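Local coordinates for rubber oxygenase (Streptomyces sp., PDB 5O1L), which cleaves poly(cis-1,4-isoprene) of natural and synthetic rubber oxidatively, using a non-covalently bound heme b to add O2 across the double bonds, at residues Gly119-Lys124 with Gly176-Tyr181; Pro356-Phe361 with Val374-Glu379. All blocks are in the same frame, centred on the assembly; numbering follows the deposited sequence.

Contact 1 (Gly119-Lys124 with Gly176-Tyr181); sequences GAQFSK and GDLDAY. With BU3 ((R,R)-2,3-butanediol), chain F.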
loop_
_atom_site.group_PDB
_atom_site.type_symbol
_atom_site.label_atom_id
_atom_site.label_comp_id
_atom_site.label_asym_id
_atom_site.label_seq_id
_atom_site.Cartn_x
_atom_site.Cartn_y
_atom_site.Cartn_z
ATOM N N GLY A 119 -6.060 15.263 5.209
ATOM C CA GLY A 119 -5.284 14.355 4.398
ATOM C C GLY A 119 -6.021 13.744 3.257
ATOM O O GLY A 119 -5.447 13.550 2.180
ATOM N N ALA A 120 -7.307 13.467 3.499
ATOM C CA ALA A 120 -8.168 12.956 2.414
ATOM C C ALA A 120 -8.365 14.037 1.348
ATOM O O ALA A 120 -8.271 13.745 0.153
ATOM C CB ALA A 120 -9.517 12.560 2.997
ATOM N N GLN A 121 -8.587 15.270 1.792
ATOM C CA GLN A 121 -8.712 16.376 0.826
ATOM C C GLN A 121 -7.440 16.597 0.027
ATOM O O GLN A 121 -7.474 16.796 -1.194
ATOM C CB GLN A 121 -9.150 17.651 1.485
ATOM C CG GLN A 121 -10.572 17.624 1.964
ATOM C CD GLN A 121 -11.643 17.602 0.839
ATOM O OE1 GLN A 121 -11.415 17.945 -0.339
ATOM N NE2 GLN A 121 -12.810 17.171 1.211
ATOM N N PHE A 122 -6.292 16.498 0.681
ATOM C CA PHE A 122 -5.029 16.654 -0.011
ATOM C C PHE A 122 -4.847 15.593 -1.070
ATOM O O PHE A 122 -4.417 15.861 -2.199
ATOM C CB PHE A 122 -3.882 16.534 1.057
ATOM C CG PHE A 122 -2.510 16.401 0.515
ATOM C CD1 PHE A 122 -1.865 17.457 -0.133
ATOM C CD2 PHE A 122 -1.888 15.159 0.544
ATOM C CE1 PHE A 122 -0.592 17.281 -0.587
ATOM C CE2 PHE A 122 -0.609 14.994 0.010
ATOM C CZ PHE A 122 0.046 16.088 -0.542
ATOM N N SER A 123 -5.146 14.349 -0.729
ATOM C CA SER A 123 -5.020 13.215 -1.634
ATOM C C SER A 123 -5.872 13.410 -2.876
ATOM O O SER A 123 -5.458 13.075 -3.976
ATOM C CB SER A 123 -5.346 11.930 -0.881
ATOM O OG SER A 123 -4.304 11.587 0.039
ATOM N N LYS A 124 -7.055 13.931 -2.699
ATOM C CA LYS A 124 -7.929 14.258 -3.833
ATOM C C LYS A 124 -7.376 15.382 -4.654
ATOM O O LYS A 124 -7.260 15.263 -5.868
ATOM C CB LYS A 124 -9.309 14.594 -3.288
ATOM C CG LYS A 124 -10.328 15.036 -4.354
ATOM C CD LYS A 124 -10.976 13.858 -5.093
ATOM C CE LYS A 124 -12.269 14.404 -5.727
ATOM N NZ LYS A 124 -12.781 13.621 -6.870
ATOM N N GLY A 176 -6.290 6.373 0.882
ATOM C CA GLY A 176 -6.397 7.748 0.440
ATOM C C GLY A 176 -7.739 8.186 -0.023
ATOM O O GLY A 176 -7.888 9.223 -0.594
ATOM N N ASP A 177 -8.750 7.387 0.246
ATOM C CA ASP A 177 -10.092 7.705 -0.181
ATOM C C ASP A 177 -10.594 8.974 0.459
ATOM O O ASP A 177 -10.353 9.285 1.632
ATOM C CB ASP A 177 -11.054 6.545 0.152
ATOM C CG ASP A 177 -12.433 6.750 -0.398
ATOM O OD1 ASP A 177 -12.660 6.639 -1.633
ATOM O OD2 ASP A 177 -13.332 7.055 0.387
ATOM N N LEU A 178 -11.383 9.739 -0.297
ATOM C CA LEU A 178 -11.913 10.981 0.164
ATOM C C LEU A 178 -12.801 10.922 1.397
ATOM O O LEU A 178 -12.879 11.856 2.176
ATOM C CB LEU A 178 -12.674 11.672 -0.995
ATOM C CG LEU A 178 -13.052 13.071 -0.799
ATOM C CD1 LEU A 178 -11.979 14.043 -0.307
ATOM C CD2 LEU A 178 -13.707 13.545 -2.155
ATOM N N ASP A 179 -13.437 9.761 1.610
ATOM C CA ASP A 179 -14.315 9.564 2.730
ATOM C C ASP A 179 -13.817 8.556 3.749
ATOM O O ASP A 179 -14.585 8.007 4.558
ATOM C CB ASP A 179 -15.670 9.033 2.186
ATOM C CG ASP A 179 -16.241 9.867 1.045
ATOM O OD1 ASP A 179 -16.705 10.918 1.424
ATOM O OD2 ASP A 179 -16.051 9.516 -0.093
ATOM N N ALA A 180 -12.522 8.222 3.650
ATOM C CA ALA A 180 -11.973 7.010 4.276
ATOM C C ALA A 180 -12.489 6.744 5.667
ATOM O O ALA A 180 -12.968 5.604 5.932
ATOM C CB ALA A 180 -10.458 7.074 4.282
ATOM N N TYR A 181 -12.404 7.690 6.574
ATOM C CA TYR A 181 -12.729 7.497 7.951
ATOM C C TYR A 181 -14.005 8.199 8.397
ATOM O O TYR A 181 -14.303 8.240 9.593
ATOM C CB TYR A 181 -11.519 7.849 8.883
ATOM C CG TYR A 181 -10.367 6.887 8.687
ATOM C CD1 TYR A 181 -10.438 5.637 9.213
ATOM C CD2 TYR A 181 -9.265 7.195 7.916
ATOM C CE1 TYR A 181 -9.445 4.657 9.045
ATOM C CE2 TYR A 181 -8.222 6.226 7.770
ATOM C CZ TYR A 181 -8.359 4.960 8.336
ATOM O OH TYR A 181 -7.333 4.057 8.173
HETATM O O6 BU3 F . -6.787 9.775 -2.931
HETATM C C3 BU3 F . -6.768 8.959 -4.086
HETATM C C4 BU3 F . -5.884 7.803 -3.664
HETATM C C2 BU3 F . -6.205 9.786 -5.222
HETATM O O5 BU3 F . -6.941 11.001 -5.311
HETATM C C1 BU3 F . -6.278 9.078 -6.575
HETATM O O HOH W 1 -9.019 11.503 -1.334
#
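L178 sends its CG anti to the backbone N (chi1 -168°), and its two methyls reach the helix from there. K124 has the same kind of start, but its chain bends at chi2 (82°), bringing its CD and CE against L178 CD2, the two chains crossing at a slant. L178 CD2 lies 3.9 Å from K124 CE. The other methyl, CD1, meets the amide end of Q121, 3.6 Å from NE2. Q121 bends at chi2 as well, which brings its amide back to the leucine although its CB points away. A120 sets its small methyl against the turn. A120 CB is 3.5 Å from L178 O and touches D177 O too. The turn is a type I beta turn from D177 to A180. It is reinforced by an Asx turn, in which D179 N meets D177 OD2 from above the carboxylate plane, at 3.0 Å. The polar link is indirect. Water 1 donates to A120 O (2.8 Å) and to G176 O (2.7 Å). A butanediol makes a second bridge: its O6 donates to G176 O and its O5 to S123 O. G176 O thus accepts two bonds. The chemistry implies a loop docked on helix 113-125 mainly by apolar contact, with a water joining the carbonyls; the diol bridge probably reflects the crystallisation liquor.

Contact 2 (Pro356-Phe361 with Val374-Glu379); sequences PLLVAF and VLWTLE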
loop_
_atom_site.group_PDB
_atom_site.type_symbol
_atom_site.label_atom_id
_atom_site.label_comp_id
_atom_site.label_asym_id
_atom_site.label_seq_id
_atom_site.Cartn_x
_atom_site.Cartn_y
_atom_site.Cartn_z
ATOM N N PRO A 356 8.417 18.273 -14.599
ATOM C CA PRO A 356 8.289 19.301 -13.523
ATOM C C PRO A 356 7.625 20.576 -14.029
ATOM O O PRO A 356 7.074 21.315 -13.215
ATOM C CB PRO A 356 9.720 19.532 -13.092
ATOM C CG PRO A 356 10.512 18.373 -13.569
ATOM C CD PRO A 356 9.792 17.773 -14.739
ATOM N N LEU A 357 7.669 20.851 -15.327
ATOM C CA LEU A 357 6.983 22.019 -15.874
ATOM C C LEU A 357 5.507 21.811 -15.894
ATOM O O LEU A 357 4.745 22.737 -15.602
ATOM C CB LEU A 357 7.490 22.387 -17.279
ATOM C CG LEU A 357 9.002 22.667 -17.343
ATOM C CD1 LEU A 357 9.400 22.730 -18.788
ATOM C CD2 LEU A 357 9.236 23.956 -16.572
ATOM N N LEU A 358 5.093 20.592 -16.223
ATOM C CA LEU A 358 3.649 20.292 -16.206
ATOM C C LEU A 358 3.163 20.416 -14.778
ATOM O O LEU A 358 2.106 20.957 -14.524
ATOM C CB LEU A 358 3.397 18.905 -16.706
ATOM C CG LEU A 358 3.002 18.847 -18.187
ATOM C CD1 LEU A 358 4.162 19.156 -19.043
ATOM C CD2 LEU A 358 2.356 17.518 -18.599
ATOM N N VAL A 359 3.952 19.902 -13.815
ATOM C CA VAL A 359 3.531 19.991 -12.432
ATOM C C VAL A 359 3.406 21.456 -12.010
ATOM O O VAL A 359 2.411 21.868 -11.394
ATOM C CB VAL A 359 4.509 19.206 -11.526
ATOM C CG1 VAL A 359 4.156 19.453 -10.071
ATOM C CG2 VAL A 359 4.404 17.695 -11.901
ATOM N N ALA A 360 4.438 22.268 -12.302
ATOM C CA ALA A 360 4.351 23.669 -11.950
ATOM C C ALA A 360 3.182 24.380 -12.570
ATOM O O ALA A 360 2.563 25.233 -11.981
ATOM C CB ALA A 360 5.638 24.366 -12.299
ATOM N N PHE A 361 2.876 24.037 -13.817
ATOM C CA PHE A 361 1.692 24.619 -14.475
ATOM C C PHE A 361 0.411 24.212 -13.724
ATOM O O PHE A 361 -0.468 25.028 -13.466
ATOM C CB PHE A 361 1.624 24.132 -15.929
ATOM C CG PHE A 361 0.381 24.533 -16.633
ATOM C CD1 PHE A 361 0.150 25.859 -16.860
ATOM C CD2 PHE A 361 -0.511 23.573 -17.069
ATOM C CE1 PHE A 361 -1.016 26.268 -17.487
ATOM C CE2 PHE A 361 -1.652 23.962 -17.772
ATOM C CZ PHE A 361 -1.917 25.276 -17.914
ATOM N N VAL A 374 4.012 14.782 -26.443
ATOM C CA VAL A 374 3.830 13.471 -25.756
ATOM C C VAL A 374 3.678 13.712 -24.222
ATOM O O VAL A 374 3.131 12.873 -23.531
ATOM C CB VAL A 374 4.957 12.477 -26.075
ATOM C CG1 VAL A 374 6.320 12.965 -25.549
ATOM C CG2 VAL A 374 4.697 11.083 -25.572
ATOM N N LEU A 375 4.199 14.811 -23.682
ATOM C CA LEU A 375 3.979 15.083 -22.245
ATOM C C LEU A 375 2.530 15.216 -21.951
ATOM O O LEU A 375 2.111 14.720 -20.908
ATOM C CB LEU A 375 4.772 16.307 -21.746
ATOM C CG LEU A 375 6.147 15.999 -21.184
ATOM C CD1 LEU A 375 6.074 15.378 -19.794
ATOM C CD2 LEU A 375 6.946 15.093 -22.096
ATOM N N TRP A 376 1.805 15.921 -22.762
ATOM C CA TRP A 376 0.368 16.101 -22.495
ATOM C C TRP A 376 -0.349 14.784 -22.675
ATOM O O TRP A 376 -1.289 14.475 -21.908
ATOM C CB TRP A 376 -0.203 17.205 -23.369
ATOM C CG TRP A 376 0.445 18.517 -23.146
ATOM C CD1 TRP A 376 1.224 19.159 -24.054
ATOM C CD2 TRP A 376 0.390 19.351 -22.014
ATOM N NE1 TRP A 376 1.665 20.340 -23.554
ATOM C CE2 TRP A 376 1.170 20.513 -22.304
ATOM C CE3 TRP A 376 -0.239 19.258 -20.756
ATOM C CZ2 TRP A 376 1.308 21.577 -21.413
ATOM C CZ3 TRP A 376 -0.069 20.307 -19.857
ATOM C CH2 TRP A 376 0.670 21.463 -20.202
ATOM N N THR A 377 0.048 13.975 -23.661
ATOM C CA THR A 377 -0.518 12.653 -23.847
ATOM C C THR A 377 -0.273 11.772 -22.630
ATOM O O THR A 377 -1.152 11.035 -22.203
ATOM C CB THR A 377 0.138 12.016 -25.123
ATOM O OG1 THR A 377 -0.237 12.884 -26.224
ATOM C CG2 THR A 377 -0.286 10.599 -25.345
ATOM N N LEU A 378 0.925 11.788 -22.106
ATOM C CA LEU A 378 1.288 11.019 -20.936
ATOM C C LEU A 378 0.453 11.466 -19.742
ATOM O O LEU A 378 -0.116 10.622 -19.034
ATOM C CB LEU A 378 2.779 11.229 -20.630
ATOM C CG LEU A 378 3.228 10.634 -19.266
ATOM C CD1 LEU A 378 3.065 9.110 -19.187
ATOM C CD2 LEU A 378 4.672 11.026 -19.041
ATOM N N GLU A 379 0.376 12.781 -19.506
ATOM C CA GLU A 379 -0.415 13.275 -18.410
ATOM C C GLU A 379 -1.858 12.784 -18.499
ATOM O O GLU A 379 -2.453 12.357 -17.483
ATOM C CB GLU A 379 -0.341 14.805 -18.328
ATOM C CG GLU A 379 -1.134 15.362 -17.178
ATOM C CD GLU A 379 -1.315 16.852 -17.235
ATOM O OE1 GLU A 379 -1.773 17.388 -18.271
ATOM O OE2 GLU A 379 -1.036 17.540 -16.224
#
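L358 and W376 meet where two consecutive helices, 345-362 and 373-393, pack across each other in a helix-loop-helix unit. The short segments run at 65° to each other, with their axes 11.1 Å apart. L358 is the wedge between them. Its chi1 of -97° is off the staggered position, and it aims the isobutyl group into the groove between L375, W376 and E379. On one side it lies over a face of the indole. L358 CG stands 4.1 Å from the centroid of the six-membered ring, 23° off its normal, a CH-pi contact. The methyl CD2 sits over the same ring, displaced toward the rim. On the other side the leucine meets the second helix itself. L358 CD1 is 4.0 Å from L375 CB, and the two leucine chains slant across one another.

F361, one turn after L358, meets the tryptophan at its edge and not over its face. F361 CD2 lies near the indole plane, 4.0 Å from W376 CH2, and the two side chains cross at about a right angle. An alanine in place of W376 would probably leave L358 without its aromatic cover and F361 without the edge it rests against, opening a gap between the helices.

V371, in the connecting loop, touches both L358 and W376. E379 runs extended past L358, with CG anti to its backbone N. Its OE1 lies in the indole plane at the edge of W376 and forms a salt bridge with R362, so the charged end ties the two helices together. Deeper in the groove, L358 CD2 rests 3.8 Å from E379 CB and 3.6 Å from the backbone oxygen L375 O.

From the N terminus the chain first passes through helix 113-125, which carries one half of contact 1. Mostly helical chain follows before the loop at 176-181 returns to that helix, closing a span of 51 residues. This loop leads into helix 187-204, which holds H198, inferred to be the axial heme ligand. Contact 2 comes much later and closes a far shorter span, 12 residues between segments 356-361 and 374-379. The two contacts are in series, neither nested nor crossed. The centres of contact 1 and contact 2 lie about 24 Å apart, and the nearest atoms of contact 1 and contact 2 about 11 Å apart. Contact 1 ties helix 113-125 to the loop before helix 187-204; contact 2 joins two helices near the C-terminal end.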